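Local coordinates for protein pyruvate kinase (Cryptosporidium parvum, PDB 4DRS) that probably catalyses the last step of glycolysis, transferring the phosphate of phosphoenolpyruvate to ADP to give pyruvate and ATP, at residues Ile126-Gly131 against Cys187-Ser192; Met119-Lys124 against Leu143-Cys148; Leu167-Ser172 against Val193-Arg198. All coordinates share one frame; numbering follows the deposited sequence.

Overall arrangement
All three contacts belong to the small beta-rich domain that pyruvate kinases insert into their barrel after its third strand. None is a deep core: contacts 1 and 2 are partly buried, and contact 3 lies at the surface, nearest the centre of the chain. Contacts 1 and 3 reach the same two-stranded sheet, in which 126-127 pairs with 194-195, while contact 2 joins two irregular loops and touches contact 3 through the bond from Leu120 N to Glu197 OE1. Their chemistry follows place: two N-H donors fix contact 1, one backbone bond fixes contact 2, and contact 3, without a hydrogen bond between its segments, rests on methyl packing.

Contact 1. Residues Ile126-Gly131 against Cys187-Ser192; sequences IELKAG and CKVLNS
Ala130 and Gly131 meet Val189 where the two segments head in directions 126° apart, and the alpha carbons draw together most closely at Lys129 and Ser192 (CA to CA 4.2 Å). At this angle the segments form no ladder of backbone bonds; two consecutive N-H groups take separate acceptors. Here the N of Ala130 gives its hydrogen to OG of Ser192 at 2.7 Å, almost dead straight at 175°. One residue later the N of Gly131 takes the carbonyl O of Val189 at 2.8 Å, an oxygen that is also brushed by the alpha C-H of Ala130.

Ser192 can receive the first bond because a chi1 of -44° sets its OG anti to the carbonyl carbon, within bonding distance of Ala130 N. The same oxygen lies against the flank of Lys129, 3.6 Å from CG, beyond which the lysine chain is extended. The methyl of Ala130 packs on carbonyl and hydroxyl oxygens: its CB sits 3.3 Å from the O of Leu190 and also touches OG of Ser192. Val189 uses its two branches on different partners. CG1 rests on the O of Lys129 at 3.5 Å, whereas CG2 meets CD1 of Leu128 at 4.0 Å, the two side chains crossing at about a right angle. The O of Leu128 faces the alpha carbon of Ser192 in a C-H...O contact.

Leu128 and Val189 are both buried, and both pack on Leu134 of strand 133-137; Leu128 also touches Leu173 of strand 173-180. Gln132 adds two links, by its side chain to the N of Lys129 and by its backbone to Val189, just where strand 184-188 leaves its antiparallel partner 133-137 and the chain proceeds to strand 194-195, the neighbour of 126-127.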
ATOM      1  N   ILE A 126      52.336  11.525  31.351  1.00129.38           N
ATOM      2  CA  ILE A 126      52.915  12.863  31.156  1.00131.85           C
ATOM      3  C   ILE A 126      51.964  13.843  30.449  1.00131.15           C
ATOM      4  O   ILE A 126      51.291  13.487  29.478  1.00128.84           O
ATOM      5  CB  ILE A 126      54.261  12.795  30.389  1.00131.73           C
ATOM      6  CG1 ILE A 126      55.268  11.909  31.138  1.00133.63           C
ATOM      7  CG2 ILE A 126      54.845  14.188  30.200  1.00133.04           C
ATOM      8  CD1 ILE A 126      56.434  11.424  30.302  1.00133.23           C
ATOM      9  N   GLU A 127      51.933  15.079  30.950  1.00134.09           N
ATOM     10  CA  GLU A 127      51.120  16.155  30.380  1.00135.37           C
ATOM     11  C   GLU A 127      51.978  17.126  29.572  1.00133.97           C
ATOM     12  O   GLU A 127      53.186  17.236  29.803  1.00134.03           O
ATOM     13  CB  GLU A 127      50.407  16.934  31.489  1.00141.25           C
ATOM     14  CG  GLU A 127      49.621  16.081  32.471  1.00144.06           C
ATOM     15  CD  GLU A 127      48.875  16.912  33.497  1.00149.61           C
ATOM     16  OE1 GLU A 127      49.526  17.685  34.237  1.00151.83           O
ATOM     17  OE2 GLU A 127      47.634  16.788  33.570  1.00151.76           O
ATOM     18  N   LEU A 128      51.347  17.838  28.639  1.00131.62           N
ATOM     19  CA  LEU A 128      52.047  18.820  27.809  1.00129.48           C
ATOM     20  C   LEU A 128      51.342  20.177  27.771  1.00129.46           C
ATOM     21  O   LEU A 128      50.126  20.265  27.962  1.00129.47           O
ATOM     22  CB  LEU A 128      52.256  18.284  26.384  1.00126.83           C
ATOM     23  CG  LEU A 128      53.075  17.002  26.169  1.00123.65           C
ATOM     24  CD1 LEU A 128      53.264  16.751  24.686  1.00120.11           C
ATOM     25  CD2 LEU A 128      54.433  17.055  26.853  1.00124.62           C
ATOM     26  N   LYS A 129      52.126  21.225  27.526  1.00129.23           N
ATOM     27  CA  LYS A 129      51.625  22.596  27.456  1.00130.61           C
ATOM     28  C   LYS A 129      51.884  23.196  26.071  1.00128.10           C
ATOM     29  O   LYS A 129      52.955  23.002  25.494  1.00125.88           O
ATOM     30  CB  LYS A 129      52.277  23.455  28.547  1.00133.93           C
ATOM     31  CG  LYS A 129      51.634  24.819  28.758  1.00139.01           C
ATOM     32  CD  LYS A 129      52.401  25.640  29.782  1.00142.50           C
ATOM     33  CE  LYS A 129      51.789  27.023  29.947  1.00146.64           C
ATOM     34  NZ  LYS A 129      52.554  27.852  30.919  1.00151.27           N
ATOM     35  N   ALA A 130      50.893  23.921  25.551  1.00127.68           N
ATOM     36  CA  ALA A 130      50.989  24.577  24.246  1.00125.71           C
ATOM     37  C   ALA A 130      52.188  25.517  24.156  1.00127.55           C
ATOM     38  O   ALA A 130      52.491  26.239  25.108  1.00131.40           O
ATOM     39  CB  ALA A 130      49.702  25.329  23.941  1.00126.94           C
ATOM     40  N   GLY A 131      52.868  25.496  23.012  1.00125.07           N
ATOM     41  CA  GLY A 131      54.036  26.346  22.788  1.00126.87           C
ATOM     42  C   GLY A 131      55.359  25.600  22.795  1.00124.48           C
ATOM     43  O   GLY A 131      56.276  25.949  22.047  1.00124.60           O
ATOM     44  N   CYS A 187      57.651  18.639  16.564  1.00 92.33           N
ATOM     45  CA  CYS A 187      56.356  19.295  16.443  1.00 94.76           C
ATOM     46  C   CYS A 187      56.202  20.430  17.447  1.00101.01           C
ATOM     47  O   CYS A 187      56.984  20.545  18.394  1.00102.41           O
ATOM     48  CB  CYS A 187      55.230  18.279  16.633  1.00 92.34           C
ATOM     49  SG  CYS A 187      55.215  16.947  15.416  1.00 88.56           S
ATOM     50  N   LYS A 188      55.191  21.266  17.224  1.00105.70           N
ATOM     51  CA  LYS A 188      54.860  22.347  18.143  1.00111.02           C
ATOM     52  C   LYS A 188      53.492  22.074  18.759  1.00112.68           C
ATOM     53  O   LYS A 188      52.477  22.064  18.056  1.00111.56           O
ATOM     54  CB  LYS A 188      54.865  23.693  17.412  1.00113.97           C
ATOM     55  CG  LYS A 188      54.777  24.907  18.327  1.00120.54           C
ATOM     56  CD  LYS A 188      54.676  26.206  17.536  1.00123.99           C
ATOM     57  CE  LYS A 188      53.297  26.387  16.916  1.00124.63           C
ATOM     58  NZ  LYS A 188      53.211  27.648  16.128  1.00127.78           N
ATOM     59  N   VAL A 189      53.485  21.841  20.072  1.00114.79           N
ATOM     60  CA  VAL A 189      52.253  21.569  20.819  1.00115.55           C
ATOM     61  C   VAL A 189      51.297  22.754  20.697  1.00118.49           C
ATOM     62  O   VAL A 189      51.624  23.874  21.095  1.00122.02           O
ATOM     63  CB  VAL A 189      52.543  21.243  22.303  1.00116.57           C
ATOM     64  CG1 VAL A 189      51.248  21.040  23.078  1.00117.58           C
ATOM     65  CG2 VAL A 189      53.420  20.004  22.416  1.00113.90           C
ATOM     66  N   LEU A 190      50.122  22.496  20.127  1.00117.90           N
ATOM     67  CA  LEU A 190      49.148  23.548  19.837  1.00122.10           C
ATOM     68  C   LEU A 190      48.174  23.782  20.989  1.00126.30           C
ATOM     69  O   LEU A 190      47.802  24.923  21.267  1.00130.90           O
ATOM     70  CB  LEU A 190      48.380  23.241  18.544  1.00120.28           C
ATOM     71  CG  LEU A 190      49.182  23.022  17.253  1.00117.55           C
ATOM     72  CD1 LEU A 190      48.325  22.360  16.185  1.00114.55           C
ATOM     73  CD2 LEU A 190      49.796  24.315  16.732  1.00119.61           C
ATOM     74  N   ASN A 191      47.753  22.700  21.644  1.00125.83           N
ATOM     75  CA  ASN A 191      46.803  22.783  22.755  1.00128.44           C
ATOM     76  C   ASN A 191      47.211  21.918  23.949  1.00127.16           C
ATOM     77  O   ASN A 191      47.539  20.738  23.789  1.00122.58           O
ATOM     78  CB  ASN A 191      45.385  22.433  22.287  1.00129.42           C
ATOM     79  CG  ASN A 191      44.850  23.411  21.253  1.00132.67           C
ATOM     80  OD1 ASN A 191      45.302  23.436  20.106  1.00130.63           O
ATOM     81  ND2 ASN A 191      43.873  24.217  21.653  1.00137.36           N
ATOM     82  N   SER A 192      47.180  22.519  25.139  1.00130.21           N
ATOM     83  CA  SER A 192      47.642  21.879  26.375  1.00129.92           C
ATOM     84  C   SER A 192      46.660  20.829  26.898  1.00129.06           C
ATOM     85  O   SER A 192      45.571  21.171  27.367  1.00131.67           O
ATOM     86  CB  SER A 192      47.890  22.935  27.458  1.00134.21           C
ATOM     87  OG  SER A 192      48.585  24.054  26.941  1.00136.75           O
TER

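Contact 2. Residues Met119-Lys124 against Leu143-Cys148; sequences MLEGGK and LGNSEC
The carboxylate of Glu121 and the amide of Asn145 are only 30° apart in tilt, yet neither covers a face of the other: OE1 of Glu121 arrives at the aliphatic root of the asparagine, 3.2 Å from its CB. The oxygen end of the amide is turned to its own loop, with OD1 of Asn145 accepting from the N of Glu147 and from the N of Cys148, each at 2.8 Å. Both donors stand somewhat out of the amide plane. With its CG lodged between backbone N and carbonyl carbon (chi1 49°), Asn145 folds back far enough to grip the following residues, and two bonds to one oxygen should fix the rotation of the amide.

Beside this pair the backbones are joined by one good bond, from the N of Gly144 to the O of Met119 at 2.8 Å, lying in the carbonyl plane. The alpha carbon of Leu120 approaches the O of Gly144 at 3.2 Å as a C-H...O contact. Leu143 spreads CD2 over residues 119-124, 3.8 Å from CB of Met119 and 3.6 Å from the O of Leu120.

An Asx turn at Asn145 thus adjoins the first residue of a beta turn, the latter closed from Lys124 N to Glu121 O, near the point where the chain enters the inserted domain. Met119 lies about 10 Å, side chain to side chain, from the ADP-binding Arg116, in keeping with this domain's role as a mobile lid over the active site in pyruvate kinases.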
ATOM      1  N   MET A 119      56.425   3.863  25.312  1.00100.35           N
ATOM      2  CA  MET A 119      56.347   3.890  26.771  1.00105.43           C
ATOM      3  C   MET A 119      56.885   5.212  27.311  1.00107.91           C
ATOM      4  O   MET A 119      57.824   5.782  26.751  1.00108.07           O
ATOM      5  CB  MET A 119      57.123   2.714  27.374  1.00108.58           C
ATOM      6  CG  MET A 119      56.627   1.341  26.939  1.00109.29           C
ATOM      7  SD  MET A 119      54.999   0.915  27.593  1.00109.94           S
ATOM      8  CE  MET A 119      55.424   0.396  29.255  1.00112.42           C
ATOM      9  N   LEU A 120      56.284   5.692  28.399  1.00110.69           N
ATOM     10  CA  LEU A 120      56.653   6.982  28.984  1.00113.35           C
ATOM     11  C   LEU A 120      57.740   6.875  30.061  1.00117.73           C
ATOM     12  O   LEU A 120      58.322   5.805  30.263  1.00117.59           O
ATOM     13  CB  LEU A 120      55.411   7.718  29.513  1.00113.06           C
ATOM     14  CG  LEU A 120      54.393   8.240  28.486  1.00110.47           C
ATOM     15  CD1 LEU A 120      53.152   8.782  29.179  1.00110.44           C
ATOM     16  CD2 LEU A 120      54.991   9.298  27.569  1.00111.59           C
ATOM     17  N   GLU A 121      58.005   7.996  30.737  1.00122.86           N
ATOM     18  CA  GLU A 121      59.070   8.112  31.738  1.00128.04           C
ATOM     19  C   GLU A 121      58.973   7.042  32.829  1.00129.88           C
ATOM     20  O   GLU A 121      58.199   7.177  33.783  1.00129.85           O
ATOM     21  CB  GLU A 121      59.059   9.518  32.358  1.00131.27           C
ATOM     22  CG  GLU A 121      60.242   9.829  33.265  1.00137.13           C
ATOM     23  CD  GLU A 121      61.526  10.080  32.498  1.00138.92           C
ATOM     24  OE1 GLU A 121      61.618  11.119  31.812  1.00137.97           O
ATOM     25  OE2 GLU A 121      62.449   9.245  32.591  1.00142.39           O
ATOM     26  N   GLY A 122      59.761   5.979  32.671  1.00131.30           N
ATOM     27  CA  GLY A 122      59.744   4.842  33.593  1.00133.63           C
ATOM     28  C   GLY A 122      58.469   4.028  33.466  1.00132.68           C
ATOM     29  O   GLY A 122      58.511   2.824  33.203  1.00133.80           O
ATOM     30  N   GLY A 123      57.336   4.699  33.660  1.00131.08           N
ATOM     31  CA  GLY A 123      56.015   4.096  33.522  1.00127.86           C
ATOM     32  C   GLY A 123      54.901   5.045  33.924  1.00127.01           C
ATOM     33  O   GLY A 123      53.735   4.652  33.974  1.00126.52           O
ATOM     34  N   LYS A 124      55.259   6.299  34.200  1.00127.64           N
ATOM     35  CA  LYS A 124      54.303   7.293  34.695  1.00128.27           C
ATOM     36  C   LYS A 124      53.860   8.284  33.613  1.00126.56           C
ATOM     37  O   LYS A 124      54.701   8.807  32.877  1.00126.32           O
ATOM     38  CB  LYS A 124      54.874   8.033  35.913  1.00130.91           C
ATOM     39  CG  LYS A 124      55.049   7.168  37.157  1.00133.08           C
ATOM     40  CD  LYS A 124      53.721   6.613  37.659  1.00132.66           C
ATOM     41  CE  LYS A 124      53.910   5.655  38.826  1.00134.19           C
ATOM     42  NZ  LYS A 124      54.218   6.368  40.096  1.00136.57           N
ATOM     43  N   LEU A 143      62.140   4.786  26.122  1.00108.45           N
ATOM     44  CA  LEU A 143      61.293   5.451  27.106  1.00108.49           C
ATOM     45  C   LEU A 143      61.231   6.948  26.819  1.00107.32           C
ATOM     46  O   LEU A 143      62.262   7.621  26.756  1.00109.09           O
ATOM     47  CB  LEU A 143      61.802   5.193  28.530  1.00112.08           C
ATOM     48  CG  LEU A 143      61.870   3.747  29.043  1.00113.95           C
ATOM     49  CD1 LEU A 143      62.583   3.695  30.387  1.00117.63           C
ATOM     50  CD2 LEU A 143      60.489   3.111  29.145  1.00111.57           C
ATOM     51  N   GLY A 144      60.015   7.458  26.641  1.00106.04           N
ATOM     52  CA  GLY A 144      59.804   8.848  26.250  1.00107.83           C
ATOM     53  C   GLY A 144      59.384   9.763  27.381  1.00110.03           C
ATOM     54  O   GLY A 144      58.500   9.426  28.169  1.00108.56           O
ATOM     55  N   ASN A 145      60.022  10.928  27.454  1.00113.82           N
ATOM     56  CA  ASN A 145      59.701  11.930  28.470  1.00116.33           C
ATOM     57  C   ASN A 145      58.694  12.976  27.976  1.00116.39           C
ATOM     58  O   ASN A 145      57.904  12.712  27.065  1.00113.63           O
ATOM     59  CB  ASN A 145      60.979  12.593  29.012  1.00118.88           C
ATOM     60  CG  ASN A 145      61.914  13.072  27.913  1.00119.09           C
ATOM     61  OD1 ASN A 145      61.491  13.710  26.949  1.00117.36           O
ATOM     62  ND2 ASN A 145      63.199  12.777  28.064  1.00121.77           N
ATOM     63  N   SER A 146      58.733  14.157  28.591  1.00119.71           N
ATOM     64  CA  SER A 146      57.845  15.267  28.252  1.00119.65           C
ATOM     65  C   SER A 146      58.352  16.057  27.044  1.00120.22           C
ATOM     66  O   SER A 146      57.711  17.016  26.602  1.00120.89           O
ATOM     67  CB  SER A 146      57.700  16.200  29.459  1.00123.20           C
ATOM     68  OG  SER A 146      56.730  17.205  29.228  1.00123.20           O
ATOM     69  N   GLU A 147      59.501  15.646  26.513  1.00119.66           N
ATOM     70  CA  GLU A 147      60.167  16.377  25.436  1.00118.41           C
ATOM     71  C   GLU A 147      60.344  15.523  24.180  1.00114.21           C
ATOM     72  O   GLU A 147      60.258  16.036  23.062  1.00114.22           O
ATOM     73  CB  GLU A 147      61.524  16.903  25.918  1.00123.55           C
ATOM     74  CG  GLU A 147      61.453  17.748  27.187  1.00128.91           C
ATOM     75  CD  GLU A 147      62.750  17.743  27.975  1.00132.71           C
ATOM     76  OE1 GLU A 147      63.776  18.225  27.448  1.00134.78           O
ATOM     77  OE2 GLU A 147      62.739  17.265  29.130  1.00133.43           O
ATOM     78  N   CYS A 148      60.588  14.227  24.367  1.00110.25           N
ATOM     79  CA  CYS A 148      60.794  13.306  23.251  1.00105.28           C
ATOM     80  C   CYS A 148      60.076  11.974  23.468  1.00102.23           C
ATOM     81  O   CYS A 148      60.570  11.102  24.188  1.00104.58           O
ATOM     82  CB  CYS A 148      62.292  13.080  23.014  1.00108.55           C
ATOM     83  SG  CYS A 148      62.683  11.877  21.721  1.00108.20           S
TER

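Contact 3. Residues Leu167-Ser172 against Val193-Arg198; sequences LIADGS and VTIGER
Ile168, the last residue of strand 165-168, opens the contact by placing its CG2 4.0 Å from CD1 of Ile195, their side chains set nearly perpendicular. Ile195 uses CD1 on this strand end and CG2 on the turn that follows, because its CG1 is wedged between backbone N and carbonyl carbon (chi1 53°) while CG2 projects beside it. That second methyl receives Ala169, whose CB touches Ile195 CG2 at 3.8 Å.

From Ala169 the chain passes through three successive residues of positive phi, Ala169, Asp170 and Gly171, and so reverses direction tightly. This is the turn of a beta hairpin: strands 165-168 and 173-180 are antiparallel neighbours in the mixed sheet of the inserted domain, and strand 194-195 lies across the turn without extending that sheet. Ala169 is about 8 Å, side chain to side chain, from Arg116, which binds ADP in a structure of this protein though none is bound here, and which also donates to the O of Arg198.

Ser172 completes the turn with two bonds of its own. Its N reaches the O of Ile168 at 3.0 Å, and its OG donates to the O of Ala169 at 2.8 Å, coming from above the carbonyl plane. The CB of Ser172, directed at residues 193-198, lies 3.9 Å from Ile195 CG2. Its carbonyl O then points at Val193, where CG2 lies 3.1 Å away and CB stands close behind.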
ATOM      1  N   LEU A 167      47.968  14.214  15.239  1.00 74.88           N
ATOM      2  CA  LEU A 167      47.021  14.066  16.346  1.00 77.18           C
ATOM      3  C   LEU A 167      47.323  12.839  17.194  1.00 77.21           C
ATOM      4  O   LEU A 167      47.573  11.758  16.666  1.00 74.71           O
ATOM      5  CB  LEU A 167      45.576  14.008  15.833  1.00 78.48           C
ATOM      6  CG  LEU A 167      45.014  15.231  15.097  1.00 81.35           C
ATOM      7  CD1 LEU A 167      43.605  14.946  14.600  1.00 83.54           C
ATOM      8  CD2 LEU A 167      45.028  16.483  15.965  1.00 82.39           C
ATOM      9  N   ILE A 168      47.298  13.015  18.511  1.00 81.24           N
ATOM     10  CA  ILE A 168      47.570  11.924  19.442  1.00 83.43           C
ATOM     11  C   ILE A 168      46.382  11.715  20.384  1.00 88.28           C
ATOM     12  O   ILE A 168      45.759  12.683  20.829  1.00 91.16           O
ATOM     13  CB  ILE A 168      48.889  12.151  20.219  1.00 82.10           C
ATOM     14  CG1 ILE A 168      50.056  12.285  19.231  1.00 80.05           C
ATOM     15  CG2 ILE A 168      49.149  11.014  21.201  1.00 81.77           C
ATOM     16  CD1 ILE A 168      51.376  12.708  19.841  1.00 81.29           C
ATOM     17  N   ALA A 169      46.077  10.445  20.662  1.00 91.17           N
ATOM     18  CA  ALA A 169      44.958  10.026  21.520  1.00 95.29           C
ATOM     19  C   ALA A 169      43.588  10.486  21.002  1.00 99.42           C
ATOM     20  O   ALA A 169      42.727  10.910  21.778  1.00100.25           O
ATOM     21  CB  ALA A 169      45.182  10.458  22.967  1.00 95.71           C
ATOM     22  N   ASP A 170      43.407  10.384  19.683  1.00102.90           N
ATOM     23  CA  ASP A 170      42.172  10.779  18.990  1.00107.01           C
ATOM     24  C   ASP A 170      41.737  12.216  19.297  1.00109.75           C
ATOM     25  O   ASP A 170      40.653  12.450  19.839  1.00112.99           O
ATOM     26  CB  ASP A 170      41.034   9.784  19.267  1.00110.27           C
ATOM     27  CG  ASP A 170      41.270   8.428  18.624  1.00110.60           C
ATOM     28  OD1 ASP A 170      41.434   8.366  17.385  1.00109.91           O
ATOM     29  OD2 ASP A 170      41.276   7.418  19.363  1.00111.13           O
ATOM     30  N   GLY A 171      42.595  13.169  18.943  1.00109.23           N
ATOM     31  CA  GLY A 171      42.307  14.588  19.134  1.00112.89           C
ATOM     32  C   GLY A 171      42.470  15.054  20.569  1.00113.40           C
ATOM     33  O   GLY A 171      41.581  15.705  21.120  1.00117.81           O
ATOM     34  N   SER A 172      43.606  14.711  21.171  1.00110.68           N
ATOM     35  CA  SER A 172      43.948  15.185  22.507  1.00111.38           C
ATOM     36  C   SER A 172      45.181  16.073  22.424  1.00109.56           C
ATOM     37  O   SER A 172      45.141  17.238  22.814  1.00113.64           O
ATOM     38  CB  SER A 172      44.185  14.012  23.460  1.00110.92           C
ATOM     39  OG  SER A 172      43.077  13.129  23.468  1.00111.83           O
ATOM     40  N   VAL A 193      47.057  19.556  26.818  1.00126.40           N
ATOM     41  CA  VAL A 193      46.224  18.426  27.267  1.00124.90           C
ATOM     42  C   VAL A 193      47.087  17.337  27.934  1.00121.93           C
ATOM     43  O   VAL A 193      48.319  17.396  27.890  1.00119.99           O
ATOM     44  CB  VAL A 193      45.381  17.827  26.104  1.00123.62           C
ATOM     45  CG1 VAL A 193      44.457  16.719  26.594  1.00123.47           C
ATOM     46  CG2 VAL A 193      44.544  18.898  25.416  1.00126.31           C
ATOM     47  N   THR A 194      46.427  16.358  28.553  1.00121.10           N
ATOM     48  CA  THR A 194      47.090  15.240  29.231  1.00119.10           C
ATOM     49  C   THR A 194      46.864  13.897  28.515  1.00115.13           C
ATOM     50  O   THR A 194      45.738  13.573  28.129  1.00115.74           O
ATOM     51  CB  THR A 194      46.650  15.142  30.712  1.00122.70           C
ATOM     52  OG1 THR A 194      47.132  13.920  31.285  1.00121.58           O
ATOM     53  CG2 THR A 194      45.126  15.207  30.857  1.00124.34           C
ATOM     54  N   ILE A 195      47.942  13.129  28.347  1.00111.21           N
ATOM     55  CA  ILE A 195      47.897  11.824  27.661  1.00107.50           C
ATOM     56  C   ILE A 195      48.767  10.760  28.344  1.00104.29           C
ATOM     57  O   ILE A 195      49.700  11.089  29.078  1.00103.78           O
ATOM     58  CB  ILE A 195      48.321  11.927  26.173  1.00106.45           C
ATOM     59  CG1 ILE A 195      49.683  12.623  26.035  1.00105.44           C
ATOM     60  CG2 ILE A 195      47.247  12.624  25.343  1.00107.18           C
ATOM     61  CD1 ILE A 195      50.484  12.182  24.828  1.00104.50           C
ATOM     62  N   GLY A 196      48.460   9.490  28.082  1.00102.19           N
ATOM     63  CA  GLY A 196      49.224   8.369  28.633  1.00101.44           C
ATOM     64  C   GLY A 196      50.096   7.648  27.618  1.00 99.14           C
ATOM     65  O   GLY A 196      50.541   8.239  26.630  1.00 99.33           O
ATOM     66  N   GLU A 197      50.342   6.363  27.874  1.00 98.71           N
ATOM     67  CA  GLU A 197      51.169   5.521  27.008  1.00 96.54           C
ATOM     68  C   GLU A 197      50.313   4.823  25.953  1.00 96.20           C
ATOM     69  O   GLU A 197      49.081   4.827  26.047  1.00 96.26           O
ATOM     70  CB  GLU A 197      51.915   4.467  27.834  1.00 97.45           C
ATOM     71  CG  GLU A 197      52.790   5.023  28.949  1.00 99.38           C
ATOM     72  CD  GLU A 197      53.555   3.950  29.706  1.00100.87           C
ATOM     73  OE1 GLU A 197      54.620   4.274  30.272  1.00102.46           O
ATOM     74  OE2 GLU A 197      53.100   2.785  29.741  1.00100.64           O
ATOM     75  N   ARG A 198      50.973   4.229  24.955  1.00 95.54           N
ATOM     76  CA  ARG A 198      50.314   3.441  23.904  1.00 95.44           C
ATOM     77  C   ARG A 198      49.108   4.148  23.284  1.00 93.04           C
ATOM     78  O   ARG A 198      48.146   3.498  22.869  1.00 92.37           O
ATOM     79  CB  ARG A 198      49.861   2.082  24.448  1.00100.79           C
ATOM     80  CG  ARG A 198      50.959   1.074  24.739  1.00105.11           C
ATOM     81  CD  ARG A 198      50.315  -0.191  25.287  1.00110.12           C
ATOM     82  NE  ARG A 198      51.277  -1.256  25.566  1.00115.11           N
ATOM     83  CZ  ARG A 198      51.652  -2.185  24.686  1.00117.08           C
ATOM     84  NH1 ARG A 198      51.159  -2.189  23.449  1.00117.66           N
ATOM     85  NH2 ARG A 198      52.530  -3.113  25.045  1.00119.46           N
TER